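Aldo-keto reductase AKR2E4 (Bombyx mori, PDB 3WCZ) catalyses NADP-dependent reduction, with high activity on 3-dehydroecdysone, and may play a role in regulating molting in the silkworm. Local coordinates at residues V19-G24 / Q39-A44; A202-S207 / I255-S260; A234-K239 / Q276-E281; I244-L249 / I270-F275. One frame throughout, in Å; residues are numbered along the deposited sequence.

Contact 1 (V19-G24 / Q39-A44); sequences VALGTG and QAVYWA. With NAP (NADP nicotinamide-adenine-dinucleotide phosphate), chain B.
Leu21 and Thr23 meet Ala40, Val41 and Ala44 without any ring between them; the indole of Trp43, a flat group of the helix, turns its end away from the strand, and over one of its faces, toward the rim, sits Gln39 NE2, 3.1 Å above the plane. This is the first strand and first helix of the (β/α)8 barrel, the opening half of a β-α-β unit that ends in strand 51-53. Leu21 carries the contact. With its CG trans to the backbone N (chi1 179°), the chain runs straight at the helix and CD2 settles between successive turns, 3.8 Å from Ala44 CB and 3.9 Å from Val41 CG2. Alanine suits positions 40 and 44, one turn apart, because a lone methyl lets the leucine branch come down to the helix backbone. Thr23 adds a looser contact, its CG2 4.1 Å from Val41 CG2, while its hydroxyl OG1 is bonded to the backbone oxygen of Asp53; threonine thus serves an apolar and a polar neighbour at once. On the helix side, Ala40 and Ala44 also touch Ile266 of helix 263-270. The strand end also binds NADP. A side chain on Gly22 would begin only about 2.6 Å from O3D of the cofactor, so glycine gives the nicotinamide ribose room. That ribose is held by backbone amides: Thr23 N makes a weak bond to O2D at 3.3 Å, and Gly24 N gives its hydrogen to O3D at 2.8 Å.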
# COMPACT_ATOMS: atom_id res chain seq x y z
N VAL A 19 -9.17 -3.42 1.56
CA VAL A 19 -8.90 -2.69 0.32
C VAL A 19 -8.54 -1.26 0.70
O VAL A 19 -9.25 -0.65 1.48
CB VAL A 19 -10.10 -2.68 -0.65
CG1 VAL A 19 -9.77 -1.93 -1.89
CG2 VAL A 19 -10.55 -4.13 -0.98
N ALA A 20 -7.45 -0.74 0.15
CA ALA A 20 -7.04 0.65 0.34
C ALA A 20 -7.02 1.39 -0.97
O ALA A 20 -6.59 0.86 -1.99
CB ALA A 20 -5.66 0.71 0.99
N LEU A 21 -7.48 2.64 -0.94
CA LEU A 21 -7.29 3.52 -2.09
C LEU A 21 -5.84 3.97 -2.19
O LEU A 21 -5.31 4.54 -1.24
CB LEU A 21 -8.19 4.75 -1.99
CG LEU A 21 -8.03 5.73 -3.17
CD1 LEU A 21 -8.64 5.16 -4.46
CD2 LEU A 21 -8.62 7.07 -2.87
N GLY A 22 -5.21 3.73 -3.33
CA GLY A 22 -3.89 4.27 -3.56
C GLY A 22 -3.91 5.72 -3.99
O GLY A 22 -4.75 6.13 -4.79
N THR A 23 -2.98 6.50 -3.44
CA THR A 23 -2.85 7.92 -3.78
C THR A 23 -1.46 8.27 -4.26
O THR A 23 -1.12 9.46 -4.35
CB THR A 23 -3.28 8.83 -2.62
OG1 THR A 23 -2.36 8.73 -1.52
CG2 THR A 23 -4.70 8.51 -2.14
N GLY A 24 -0.67 7.29 -4.63
CA GLY A 24 0.58 7.58 -5.32
C GLY A 24 0.27 8.07 -6.71
O GLY A 24 -0.79 7.76 -7.30
N GLN A 39 -10.54 14.58 -4.84
CA GLN A 39 -11.80 14.07 -5.35
C GLN A 39 -11.86 12.54 -5.26
O GLN A 39 -12.90 11.98 -4.92
CB GLN A 39 -11.99 14.54 -6.80
CG GLN A 39 -13.36 14.19 -7.38
CD GLN A 39 -14.49 14.87 -6.62
OE1 GLN A 39 -14.52 16.10 -6.52
NE2 GLN A 39 -15.38 14.09 -6.03
N ALA A 40 -10.75 11.87 -5.58
CA ALA A 40 -10.71 10.41 -5.52
C ALA A 40 -10.93 9.90 -4.10
O ALA A 40 -11.65 8.93 -3.89
CB ALA A 40 -9.39 9.91 -6.03
N VAL A 41 -10.29 10.54 -3.13
CA VAL A 41 -10.48 10.16 -1.73
C VAL A 41 -11.94 10.31 -1.33
O VAL A 41 -12.52 9.41 -0.69
CB VAL A 41 -9.55 10.98 -0.81
CG1 VAL A 41 -9.96 10.87 0.66
CG2 VAL A 41 -8.13 10.50 -1.00
N TYR A 42 -12.54 11.43 -1.70
CA TYR A 42 -13.96 11.63 -1.42
C TYR A 42 -14.84 10.56 -2.06
O TYR A 42 -15.68 9.95 -1.42
CB TYR A 42 -14.40 13.02 -1.86
CG TYR A 42 -15.80 13.35 -1.41
CD1 TYR A 42 -16.02 13.95 -0.18
CD2 TYR A 42 -16.90 12.99 -2.18
CE1 TYR A 42 -17.30 14.22 0.26
CE2 TYR A 42 -18.18 13.26 -1.75
CZ TYR A 42 -18.37 13.89 -0.53
OH TYR A 42 -19.64 14.17 -0.08
N TRP A 43 -14.64 10.33 -3.36
CA TRP A 43 -15.42 9.34 -4.06
C TRP A 43 -15.25 7.93 -3.46
O TRP A 43 -16.19 7.13 -3.39
CB TRP A 43 -15.02 9.30 -5.53
CG TRP A 43 -15.67 10.32 -6.39
CD1 TRP A 43 -16.86 10.94 -6.16
CD2 TRP A 43 -15.19 10.80 -7.66
NE1 TRP A 43 -17.17 11.78 -7.22
CE2 TRP A 43 -16.16 11.71 -8.14
CE3 TRP A 43 -14.05 10.55 -8.42
CZ2 TRP A 43 -16.00 12.38 -9.35
CZ3 TRP A 43 -13.90 11.22 -9.63
CH2 TRP A 43 -14.87 12.12 -10.08
N ALA A 44 -14.01 7.60 -3.07
CA ALA A 44 -13.74 6.30 -2.49
C ALA A 44 -14.52 6.13 -1.20
O ALA A 44 -15.20 5.12 -1.00
CB ALA A 44 -12.25 6.12 -2.25
PA NAP B . -2.06 0.60 -9.62
O1A NAP B . -3.15 0.70 -8.64
O2A NAP B . -1.21 -0.57 -9.74
O5B NAP B . -2.48 1.02 -11.06
C5B NAP B . -3.19 2.21 -11.29
C4B NAP B . -3.61 2.41 -12.74
O4B NAP B . -4.65 1.47 -13.06
C3B NAP B . -4.09 3.76 -13.10
O3B NAP B . -3.62 4.03 -14.40
C2B NAP B . -5.54 3.61 -13.06
O2B NAP B . -6.24 4.54 -13.86
C1B NAP B . -5.76 2.20 -13.54
N9A NAP B . -6.93 1.51 -13.05
C8A NAP B . -7.40 1.56 -11.78
N7A NAP B . -8.41 0.74 -11.61
C5A NAP B . -8.65 0.12 -12.81
C6A NAP B . -9.58 -0.83 -13.24
N6A NAP B . -10.58 -1.37 -12.43
N1A NAP B . -9.50 -1.21 -14.53
C2A NAP B . -8.56 -0.71 -15.34
N3A NAP B . -7.65 0.19 -14.96
C4A NAP B . -7.68 0.60 -13.68
O3 NAP B . -1.10 1.87 -9.33
PN NAP B . 0.13 2.28 -8.41
O1N NAP B . -0.06 3.72 -8.12
O2N NAP B . 1.38 1.83 -9.09
O5D NAP B . 0.02 1.42 -7.07
C5D NAP B . -1.08 1.57 -6.23
C4D NAP B . -0.80 2.28 -4.89
O4D NAP B . 0.11 1.54 -4.10
C3D NAP B . -0.15 3.61 -5.02
O3D NAP B . -1.02 4.61 -5.52
C2D NAP B . 0.34 3.83 -3.67
O2D NAP B . -0.70 4.15 -2.80
C1D NAP B . 0.92 2.46 -3.36
N1N NAP B . 2.33 2.20 -3.68
C2N NAP B . 3.24 2.11 -2.69
C3N NAP B . 4.55 1.86 -2.98
C7N NAP B . 5.48 1.72 -1.83
O7N NAP B . 5.08 1.43 -0.68
N7N NAP B . 6.79 1.79 -2.12
C4N NAP B . 4.99 1.75 -4.31
C5N NAP B . 4.04 1.83 -5.34
C6N NAP B . 2.72 2.06 -4.97
P2B NAP B . -7.40 5.48 -13.27
O1X NAP B . -7.79 6.35 -14.48
O2X NAP B . -8.52 4.63 -12.87
O3X NAP B . -6.79 6.28 -12.14

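Contact 2 (A202-S207 / I255-S260); sequences AVMAYS and IPIPKS. With NAP (NADP nicotinamide-adenine-dinucleotide phosphate), chain B.
Tyr206 rests its CB 4.0 Å from Ile257 CD1 and spreads its ring against the nicotinamide. C4N, the carbon that carries the hydride in NADPH, stands over the centre of the Tyr206 ring, 3.1 Å above its plane. The ring reaches there because CG sits between the backbone N and the carbonyl carbon (chi1 75°), and OH is bonded to Asn159. Were Tyr206 replaced by an alanine, the nicotinamide face would probably lose its flat support and the Asn159 amide its hydroxyl mate. Along the rest of the cofactor, Ser207 OG donates to O2N at 2.9 Å, and Lys259 N points almost straight at O1A (2.8 Å, 173°). The 2'-phosphate takes Lys259 NZ at O3X (2.8 Å) and Ser260 OG at O2X (2.7 Å), a cation and a hydroxyl well suited to an anion. Parallel strand pairing positions these groups: Ile255 N bonds to Val203 O, Ala205 N to Ile255 O and Ile257 N to Ala205 O. On the face that carries Ile255, Met204 bends at its third torsion and brings CE to 3.7 Å from Ile257 CD1, a flexible apolar filler. The pair forms the seventh and eighth strands of the TIM barrel, with strand 178-182 beside the seventh, helix 241-251 packed on Pro256, and helix 263-270 against Pro258 and Ser260.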
# COMPACT_ATOMS: atom_id res chain seq x y z
N ALA A 202 0.93 -9.06 8.24
CA ALA A 202 0.08 -8.98 7.07
C ALA A 202 0.78 -8.22 5.95
O ALA A 202 1.71 -7.44 6.18
CB ALA A 202 -1.26 -8.33 7.41
N VAL A 203 0.34 -8.45 4.72
CA VAL A 203 0.94 -7.84 3.55
C VAL A 203 -0.05 -6.94 2.83
O VAL A 203 -1.14 -7.38 2.48
CB VAL A 203 1.49 -8.90 2.61
CG1 VAL A 203 1.97 -8.26 1.31
CG2 VAL A 203 2.60 -9.67 3.34
N MET A 204 0.36 -5.69 2.60
CA MET A 204 -0.33 -4.80 1.68
C MET A 204 0.36 -4.92 0.33
O MET A 204 1.59 -4.91 0.27
CB MET A 204 -0.32 -3.34 2.17
CG MET A 204 -1.18 -3.09 3.39
SD MET A 204 -1.07 -1.38 4.02
CE MET A 204 -2.03 -0.51 2.77
N ALA A 205 -0.43 -5.09 -0.73
CA ALA A 205 0.05 -5.28 -2.09
C ALA A 205 -0.08 -4.01 -2.91
O ALA A 205 -1.20 -3.59 -3.30
CB ALA A 205 -0.74 -6.42 -2.77
N TYR A 206 1.05 -3.36 -3.15
CA TYR A 206 1.08 -2.18 -4.00
C TYR A 206 1.26 -2.53 -5.48
O TYR A 206 1.62 -3.64 -5.82
CB TYR A 206 2.08 -1.16 -3.47
CG TYR A 206 3.56 -1.36 -3.66
CD1 TYR A 206 4.16 -1.32 -4.91
CD2 TYR A 206 4.38 -1.45 -2.55
CE1 TYR A 206 5.54 -1.38 -5.05
CE2 TYR A 206 5.75 -1.53 -2.68
CZ TYR A 206 6.32 -1.46 -3.93
OH TYR A 206 7.67 -1.51 -4.10
N SER A 207 0.97 -1.53 -6.32
CA SER A 207 0.91 -1.68 -7.78
C SER A 207 0.20 -2.97 -8.15
O SER A 207 0.72 -3.77 -8.91
CB SER A 207 2.31 -1.59 -8.40
OG SER A 207 2.96 -0.35 -8.13
N ILE A 255 -3.82 -7.27 1.21
CA ILE A 255 -4.58 -6.04 1.23
C ILE A 255 -4.15 -5.24 0.00
O ILE A 255 -3.12 -4.57 0.03
CB ILE A 255 -4.28 -5.25 2.52
CG1 ILE A 255 -4.72 -6.06 3.74
CG2 ILE A 255 -4.93 -3.88 2.47
CD1 ILE A 255 -4.05 -5.58 5.06
N PRO A 256 -4.91 -5.33 -1.11
CA PRO A 256 -4.51 -4.59 -2.30
C PRO A 256 -4.76 -3.09 -2.16
O PRO A 256 -5.65 -2.66 -1.41
CB PRO A 256 -5.40 -5.18 -3.40
CG PRO A 256 -6.61 -5.63 -2.66
CD PRO A 256 -6.12 -6.15 -1.35
N ILE A 257 -3.93 -2.32 -2.86
CA ILE A 257 -3.99 -0.87 -2.84
C ILE A 257 -4.27 -0.31 -4.24
O ILE A 257 -3.42 0.36 -4.84
CB ILE A 257 -2.67 -0.25 -2.31
CG1 ILE A 257 -2.12 -1.00 -1.10
CG2 ILE A 257 -2.89 1.23 -1.97
CD1 ILE A 257 -0.73 -0.53 -0.73
N PRO A 258 -5.46 -0.57 -4.79
CA PRO A 258 -5.73 -0.05 -6.14
C PRO A 258 -5.79 1.47 -6.16
O PRO A 258 -6.56 2.09 -5.41
CB PRO A 258 -7.10 -0.66 -6.47
CG PRO A 258 -7.74 -0.87 -5.16
CD PRO A 258 -6.61 -1.30 -4.25
N LYS A 259 -5.00 2.09 -7.04
CA LYS A 259 -5.08 3.52 -7.29
C LYS A 259 -6.08 3.77 -8.44
O LYS A 259 -6.03 3.15 -9.50
CB LYS A 259 -3.72 4.11 -7.68
CG LYS A 259 -3.78 5.58 -8.14
CD LYS A 259 -4.01 5.72 -9.63
CE LYS A 259 -4.02 7.17 -10.06
NZ LYS A 259 -4.26 7.28 -11.56
N SER A 260 -6.99 4.70 -8.20
CA SER A 260 -7.80 5.24 -9.29
C SER A 260 -8.18 6.64 -8.94
O SER A 260 -8.34 6.99 -7.77
CB SER A 260 -9.06 4.40 -9.50
OG SER A 260 -9.85 4.89 -10.59
PA NAP B . -2.06 0.60 -9.62
O1A NAP B . -3.15 0.70 -8.64
O2A NAP B . -1.21 -0.57 -9.74
O5B NAP B . -2.48 1.02 -11.06
C5B NAP B . -3.19 2.21 -11.29
C4B NAP B . -3.61 2.41 -12.74
O4B NAP B . -4.65 1.47 -13.06
C3B NAP B . -4.09 3.76 -13.10
O3B NAP B . -3.62 4.03 -14.40
C2B NAP B . -5.54 3.61 -13.06
O2B NAP B . -6.24 4.54 -13.86
C1B NAP B . -5.76 2.20 -13.54
N9A NAP B . -6.93 1.51 -13.05
C8A NAP B . -7.40 1.56 -11.78
N7A NAP B . -8.41 0.74 -11.61
C5A NAP B . -8.65 0.12 -12.81
C6A NAP B . -9.58 -0.83 -13.24
N6A NAP B . -10.58 -1.37 -12.43
N1A NAP B . -9.50 -1.21 -14.53
C2A NAP B . -8.56 -0.71 -15.34
N3A NAP B . -7.65 0.19 -14.96
C4A NAP B . -7.68 0.60 -13.68
O3 NAP B . -1.10 1.87 -9.33
PN NAP B . 0.13 2.28 -8.41
O1N NAP B . -0.06 3.72 -8.12
O2N NAP B . 1.38 1.83 -9.09
O5D NAP B . 0.02 1.42 -7.07
C5D NAP B . -1.08 1.57 -6.23
C4D NAP B . -0.80 2.28 -4.89
O4D NAP B . 0.11 1.54 -4.10
C3D NAP B . -0.15 3.61 -5.02
O3D NAP B . -1.02 4.61 -5.52
C2D NAP B . 0.34 3.83 -3.67
O2D NAP B . -0.70 4.15 -2.80
C1D NAP B . 0.92 2.46 -3.36
N1N NAP B . 2.33 2.20 -3.68
C2N NAP B . 3.24 2.11 -2.69
C3N NAP B . 4.55 1.86 -2.98
C7N NAP B . 5.48 1.72 -1.83
O7N NAP B . 5.08 1.43 -0.68
N7N NAP B . 6.79 1.79 -2.12
C4N NAP B . 4.99 1.75 -4.31
C5N NAP B . 4.04 1.83 -5.34
C6N NAP B . 2.72 2.06 -4.97
P2B NAP B . -7.40 5.48 -13.27
O1X NAP B . -7.79 6.35 -14.48
O2X NAP B . -8.52 4.63 -12.87
O3X NAP B . -6.79 6.28 -12.14

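Contact 3 (A234-K239 / Q276-E281); sequences ANKYRK and QLTFEE
Tyr237 and Glu281 reach for each other from opposite directions, the carboxylate standing at the edge of the phenol ring with the two planes 88° apart. Tyr237 OH donates to the syn lone pair of OE1 of Glu281, 2.6 Å away. Lys236 also runs toward Glu281 from the opposite direction; fully extended, it passes over the Tyr237 ring, CG 3.9 Å above its centre, and carries NZ to 2.7 Å from Glu281 OE2, a salt bridge on the syn side but tilted 27° from the carboxylate plane. A long, straight lysine suits this span, and NZ also donates to Tyr237 OH at 3.1 Å. Leu277 crosses the ring obliquely, CD2 lying 3.6 Å from Tyr237 CE2. Glu281 also bonds within its own segment: Thr278 N donates to OE1 from above the carboxylate plane, and Thr278 OG1 accepts from Glu281 N, a capping box starting helix 279-286. A glutamine in its place would probably leave Lys236 without its counter-charge and weaken the box. This surface contact joins the end of helix 228-237 to that start. With three donors, one cationic, the carboxylate is likely to stay ionised, while the ammonium would probably make the phenol a somewhat stronger donor.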
# COMPACT_ATOMS: atom_id res chain seq x y z
N ALA A 234 -12.81 -13.13 -15.90
CA ALA A 234 -13.76 -12.04 -15.85
C ALA A 234 -15.16 -12.52 -16.30
O ALA A 234 -16.18 -12.21 -15.67
CB ALA A 234 -13.29 -10.93 -16.72
N ASN A 235 -15.19 -13.25 -17.40
CA ASN A 235 -16.45 -13.78 -17.89
C ASN A 235 -17.08 -14.77 -16.95
O ASN A 235 -18.29 -14.76 -16.73
CB ASN A 235 -16.24 -14.40 -19.27
CG ASN A 235 -16.98 -13.68 -20.33
OD1 ASN A 235 -18.20 -13.51 -20.25
ND2 ASN A 235 -16.24 -13.23 -21.34
N LYS A 236 -16.28 -15.65 -16.38
CA LYS A 236 -16.80 -16.66 -15.47
C LYS A 236 -17.56 -16.05 -14.29
O LYS A 236 -18.62 -16.56 -13.87
CB LYS A 236 -15.67 -17.58 -14.96
CG LYS A 236 -16.09 -18.50 -13.85
CD LYS A 236 -15.01 -19.47 -13.47
CE LYS A 236 -15.44 -20.33 -12.32
NZ LYS A 236 -14.35 -21.21 -11.79
N TYR A 237 -16.99 -14.99 -13.71
CA TYR A 237 -17.52 -14.41 -12.49
C TYR A 237 -18.36 -13.16 -12.71
O TYR A 237 -18.88 -12.58 -11.76
CB TYR A 237 -16.37 -14.12 -11.52
CG TYR A 237 -15.70 -15.38 -11.05
CD1 TYR A 237 -16.37 -16.28 -10.22
CD2 TYR A 237 -14.41 -15.69 -11.43
CE1 TYR A 237 -15.75 -17.46 -9.78
CE2 TYR A 237 -13.79 -16.87 -11.00
CZ TYR A 237 -14.47 -17.73 -10.16
OH TYR A 237 -13.87 -18.89 -9.77
N ARG A 238 -18.48 -12.73 -13.97
CA ARG A 238 -19.21 -11.50 -14.31
C ARG A 238 -18.59 -10.29 -13.63
O ARG A 238 -19.27 -9.45 -13.04
CB ARG A 238 -20.69 -11.62 -13.97
CG ARG A 238 -21.37 -12.73 -14.72
CD ARG A 238 -22.82 -12.91 -14.30
NE ARG A 238 -22.92 -13.36 -12.92
CZ ARG A 238 -24.01 -13.20 -12.16
NH1 ARG A 238 -25.08 -12.59 -12.66
NH2 ARG A 238 -24.01 -13.65 -10.91
N LYS A 239 -17.27 -10.22 -13.73
CA LYS A 239 -16.48 -9.18 -13.10
C LYS A 239 -15.55 -8.63 -14.16
O LYS A 239 -15.46 -9.17 -15.28
CB LYS A 239 -15.69 -9.76 -11.92
CG LYS A 239 -16.56 -10.19 -10.77
CD LYS A 239 -16.96 -8.98 -9.96
CE LYS A 239 -17.95 -9.33 -8.91
NZ LYS A 239 -18.24 -8.12 -8.11
N GLN A 276 -15.09 -15.39 -5.41
CA GLN A 276 -13.72 -15.71 -5.07
C GLN A 276 -13.13 -16.60 -6.13
O GLN A 276 -13.85 -17.27 -6.89
CB GLN A 276 -13.61 -16.44 -3.73
CG GLN A 276 -14.14 -17.88 -3.79
CD GLN A 276 -14.54 -18.40 -2.44
OE1 GLN A 276 -15.69 -18.23 -2.03
NE2 GLN A 276 -13.60 -18.99 -1.72
N LEU A 277 -11.82 -16.57 -6.27
CA LEU A 277 -11.12 -17.45 -7.20
C LEU A 277 -10.87 -18.82 -6.60
O LEU A 277 -10.74 -18.98 -5.38
CB LEU A 277 -9.81 -16.82 -7.62
CG LEU A 277 -9.88 -15.44 -8.27
CD1 LEU A 277 -8.54 -15.01 -8.80
CD2 LEU A 277 -10.87 -15.39 -9.40
N THR A 278 -10.76 -19.82 -7.45
CA THR A 278 -10.44 -21.15 -6.97
C THR A 278 -8.93 -21.29 -6.79
O THR A 278 -8.15 -20.47 -7.30
CB THR A 278 -10.86 -22.22 -7.94
OG1 THR A 278 -10.11 -22.06 -9.14
CG2 THR A 278 -12.33 -22.14 -8.26
N PHE A 279 -8.50 -22.34 -6.10
CA PHE A 279 -7.07 -22.54 -5.94
C PHE A 279 -6.37 -22.72 -7.29
O PHE A 279 -5.26 -22.23 -7.48
CB PHE A 279 -6.77 -23.70 -4.95
CG PHE A 279 -7.08 -25.07 -5.47
CD1 PHE A 279 -6.10 -25.80 -6.14
CD2 PHE A 279 -8.32 -25.67 -5.24
CE1 PHE A 279 -6.37 -27.08 -6.60
CE2 PHE A 279 -8.59 -26.94 -5.71
CZ PHE A 279 -7.62 -27.65 -6.38
N GLU A 280 -7.02 -23.37 -8.25
CA GLU A 280 -6.40 -23.56 -9.55
C GLU A 280 -6.26 -22.22 -10.30
O GLU A 280 -5.30 -22.00 -11.04
CB GLU A 280 -7.19 -24.56 -10.38
CG GLU A 280 -6.98 -26.02 -9.98
CD GLU A 280 -5.55 -26.50 -10.24
OE1 GLU A 280 -4.92 -26.03 -11.22
OE2 GLU A 280 -5.05 -27.35 -9.46
N GLU A 281 -7.21 -21.31 -10.08
CA GLU A 281 -7.18 -20.00 -10.74
C GLU A 281 -6.10 -19.12 -10.14
O GLU A 281 -5.37 -18.45 -10.86
CB GLU A 281 -8.55 -19.34 -10.67
CG GLU A 281 -9.57 -20.08 -11.54
CD GLU A 281 -11.00 -19.76 -11.21
OE1 GLU A 281 -11.32 -19.11 -10.20
OE2 GLU A 281 -11.85 -20.17 -12.03

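Contact 4 (I244-L249 / I270-F275); sequences ILLRYL and IDLFDF
Arg247 on helix 241-251 and Leu272 bring their CA atoms to 5.9 Å, close enough for a side chain to reach backbone carbonyls of 270-275, an irregular segment that contains an inverse gamma turn centred on Asp271. The contact ties helix 241-251 to the barrel's loop between helices 263-270 and 279-286. Arg247 does most of the work. Its CG leaves trans to the backbone N (chi1 -179°) and the chain then bends at its second and third torsions, so that its aliphatic part passes over one face of the Phe275 ring, in the opposite direction. CG makes a CH-pi contact 3.9 Å from the centroid, and CB stands 3.4 Å from Phe275 CZ. Beyond it the guanidinium, tilted 55° to the ring, donates from NH1 to Leu272 O at 3.0 Å, near its own plane. Phe275 O sits over one guanidinium face, 3.0 Å above the plane, where no N-H points at it. Arginine fits by joining an aliphatic stem to a planar polar head. Leu272 CD1 lies 3.7 Å from Leu246 CB, and Ile244 CD1 3.8 Å from Phe275 CE2, the latter two side chains crossing at about a right angle. NH2 forms a salt bridge with Asp251, one helical turn on. The charge is probably balanced in large part within its own helix, while NH1 pins the loop and Phe275 O is likely to interact with the cation electrostatically rather than by a hydrogen bond.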
# COMPACT_ATOMS: atom_id res chain seq x y z
N ILE A 244 -10.78 -9.13 -11.14
CA ILE A 244 -10.11 -10.41 -11.04
C ILE A 244 -8.71 -10.25 -10.43
O ILE A 244 -8.32 -11.01 -9.54
CB ILE A 244 -10.01 -11.10 -12.44
CG1 ILE A 244 -11.38 -11.41 -13.04
CG2 ILE A 244 -9.16 -12.37 -12.36
CD1 ILE A 244 -12.26 -12.28 -12.18
N LEU A 245 -7.97 -9.27 -10.92
CA LEU A 245 -6.62 -9.04 -10.42
C LEU A 245 -6.59 -8.68 -8.94
O LEU A 245 -5.72 -9.15 -8.21
CB LEU A 245 -5.96 -7.93 -11.22
CG LEU A 245 -5.69 -8.26 -12.70
CD1 LEU A 245 -5.23 -7.05 -13.47
CD2 LEU A 245 -4.65 -9.38 -12.85
N LEU A 246 -7.56 -7.87 -8.52
CA LEU A 246 -7.62 -7.49 -7.11
C LEU A 246 -8.11 -8.67 -6.25
O LEU A 246 -7.59 -8.90 -5.14
CB LEU A 246 -8.52 -6.27 -6.95
CG LEU A 246 -8.03 -5.02 -7.66
CD1 LEU A 246 -9.05 -3.92 -7.56
CD2 LEU A 246 -6.70 -4.53 -7.09
N ARG A 247 -9.08 -9.44 -6.73
CA ARG A 247 -9.57 -10.58 -5.97
C ARG A 247 -8.47 -11.63 -5.82
O ARG A 247 -8.37 -12.28 -4.77
CB ARG A 247 -10.81 -11.19 -6.64
CG ARG A 247 -11.40 -12.40 -5.86
CD ARG A 247 -12.04 -12.03 -4.53
NE ARG A 247 -11.84 -13.10 -3.57
CZ ARG A 247 -12.36 -13.11 -2.34
NH1 ARG A 247 -13.17 -12.16 -1.93
NH2 ARG A 247 -12.08 -14.12 -1.52
N TYR A 248 -7.64 -11.80 -6.84
CA TYR A 248 -6.48 -12.71 -6.75
C TYR A 248 -5.65 -12.36 -5.52
O TYR A 248 -5.25 -13.24 -4.73
CB TYR A 248 -5.67 -12.59 -8.05
CG TYR A 248 -4.21 -12.98 -7.96
CD1 TYR A 248 -3.81 -14.31 -7.88
CD2 TYR A 248 -3.22 -12.01 -7.96
CE1 TYR A 248 -2.48 -14.65 -7.76
CE2 TYR A 248 -1.90 -12.35 -7.85
CZ TYR A 248 -1.53 -13.65 -7.74
OH TYR A 248 -0.20 -13.99 -7.64
N LEU A 249 -5.39 -11.07 -5.32
CA LEU A 249 -4.60 -10.66 -4.17
C LEU A 249 -5.33 -10.93 -2.85
O LEU A 249 -4.72 -11.44 -1.88
CB LEU A 249 -4.22 -9.18 -4.31
CG LEU A 249 -3.35 -8.89 -5.55
CD1 LEU A 249 -3.26 -7.41 -5.82
CD2 LEU A 249 -1.98 -9.51 -5.42
N ILE A 270 -13.52 -1.96 -5.19
CA ILE A 270 -13.83 -2.49 -3.86
C ILE A 270 -14.94 -3.56 -3.93
O ILE A 270 -15.23 -4.20 -2.93
CB ILE A 270 -14.17 -1.33 -2.88
CG1 ILE A 270 -14.12 -1.81 -1.43
CG2 ILE A 270 -15.50 -0.70 -3.23
CD1 ILE A 270 -13.96 -0.65 -0.47
N ASP A 271 -15.50 -3.78 -5.12
CA ASP A 271 -16.60 -4.74 -5.27
C ASP A 271 -16.05 -6.16 -5.50
O ASP A 271 -16.21 -6.73 -6.58
CB ASP A 271 -17.54 -4.29 -6.39
CG ASP A 271 -18.85 -5.06 -6.43
OD1 ASP A 271 -19.14 -5.84 -5.50
OD2 ASP A 271 -19.59 -4.87 -7.43
N LEU A 272 -15.43 -6.72 -4.47
CA LEU A 272 -14.64 -7.95 -4.58
C LEU A 272 -15.13 -9.07 -3.69
O LEU A 272 -14.46 -10.08 -3.58
CB LEU A 272 -13.17 -7.63 -4.20
CG LEU A 272 -12.50 -6.43 -4.85
CD1 LEU A 272 -11.10 -6.27 -4.27
CD2 LEU A 272 -12.43 -6.57 -6.35
N PHE A 273 -16.29 -8.89 -3.04
CA PHE A 273 -16.67 -9.76 -1.93
C PHE A 273 -17.92 -10.57 -2.19
O PHE A 273 -18.47 -11.17 -1.26
CB PHE A 273 -16.69 -8.95 -0.63
CG PHE A 273 -15.38 -8.26 -0.41
CD1 PHE A 273 -14.28 -9.00 -0.02
CD2 PHE A 273 -15.21 -6.92 -0.73
CE1 PHE A 273 -13.06 -8.42 0.08
CE2 PHE A 273 -13.95 -6.32 -0.62
CZ PHE A 273 -12.89 -7.08 -0.21
N ASP A 274 -18.30 -10.66 -3.45
CA ASP A 274 -19.41 -11.51 -3.86
C ASP A 274 -18.93 -12.65 -4.77
O ASP A 274 -19.74 -13.35 -5.39
CB ASP A 274 -20.50 -10.65 -4.53
CG ASP A 274 -20.04 -9.97 -5.80
OD1 ASP A 274 -18.82 -9.87 -6.04
OD2 ASP A 274 -20.91 -9.47 -6.57
N PHE A 275 -17.62 -12.89 -4.81
CA PHE A 275 -17.04 -14.01 -5.54
C PHE A 275 -15.67 -14.29 -4.99
O PHE A 275 -15.14 -13.49 -4.22
CB PHE A 275 -16.95 -13.73 -7.06
CG PHE A 275 -15.79 -12.87 -7.49
CD1 PHE A 275 -15.73 -11.52 -7.16
CD2 PHE A 275 -14.77 -13.41 -8.26
CE1 PHE A 275 -14.66 -10.73 -7.60
CE2 PHE A 275 -13.75 -12.63 -8.72
CZ PHE A 275 -13.69 -11.30 -8.38

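Contacts 1 and 2 close the barrel: their centres are 12 Å apart, the first strand lies beside the eighth, with a probable hydrogen bond from Gly22 N to Pro258 O (3.0 Å), and both hold NADP. Contact 4, also 12 Å from contact 2 between centres, backs the eighth strand from outside, Leu249 CD1 packing on Pro256 CB at 3.9 Å; its Leu246 side chain comes within about 6 Å of the cofactor. Contact 3 is peripheral, with nearest atoms about 11 Å from those of contacts 1 and 2. It is tied to contact 4, 9 Å away between centres, by the salt bridge from Lys239 NZ to Asp274 OD1 (2.8 Å) and by Tyr237 packing on Phe275.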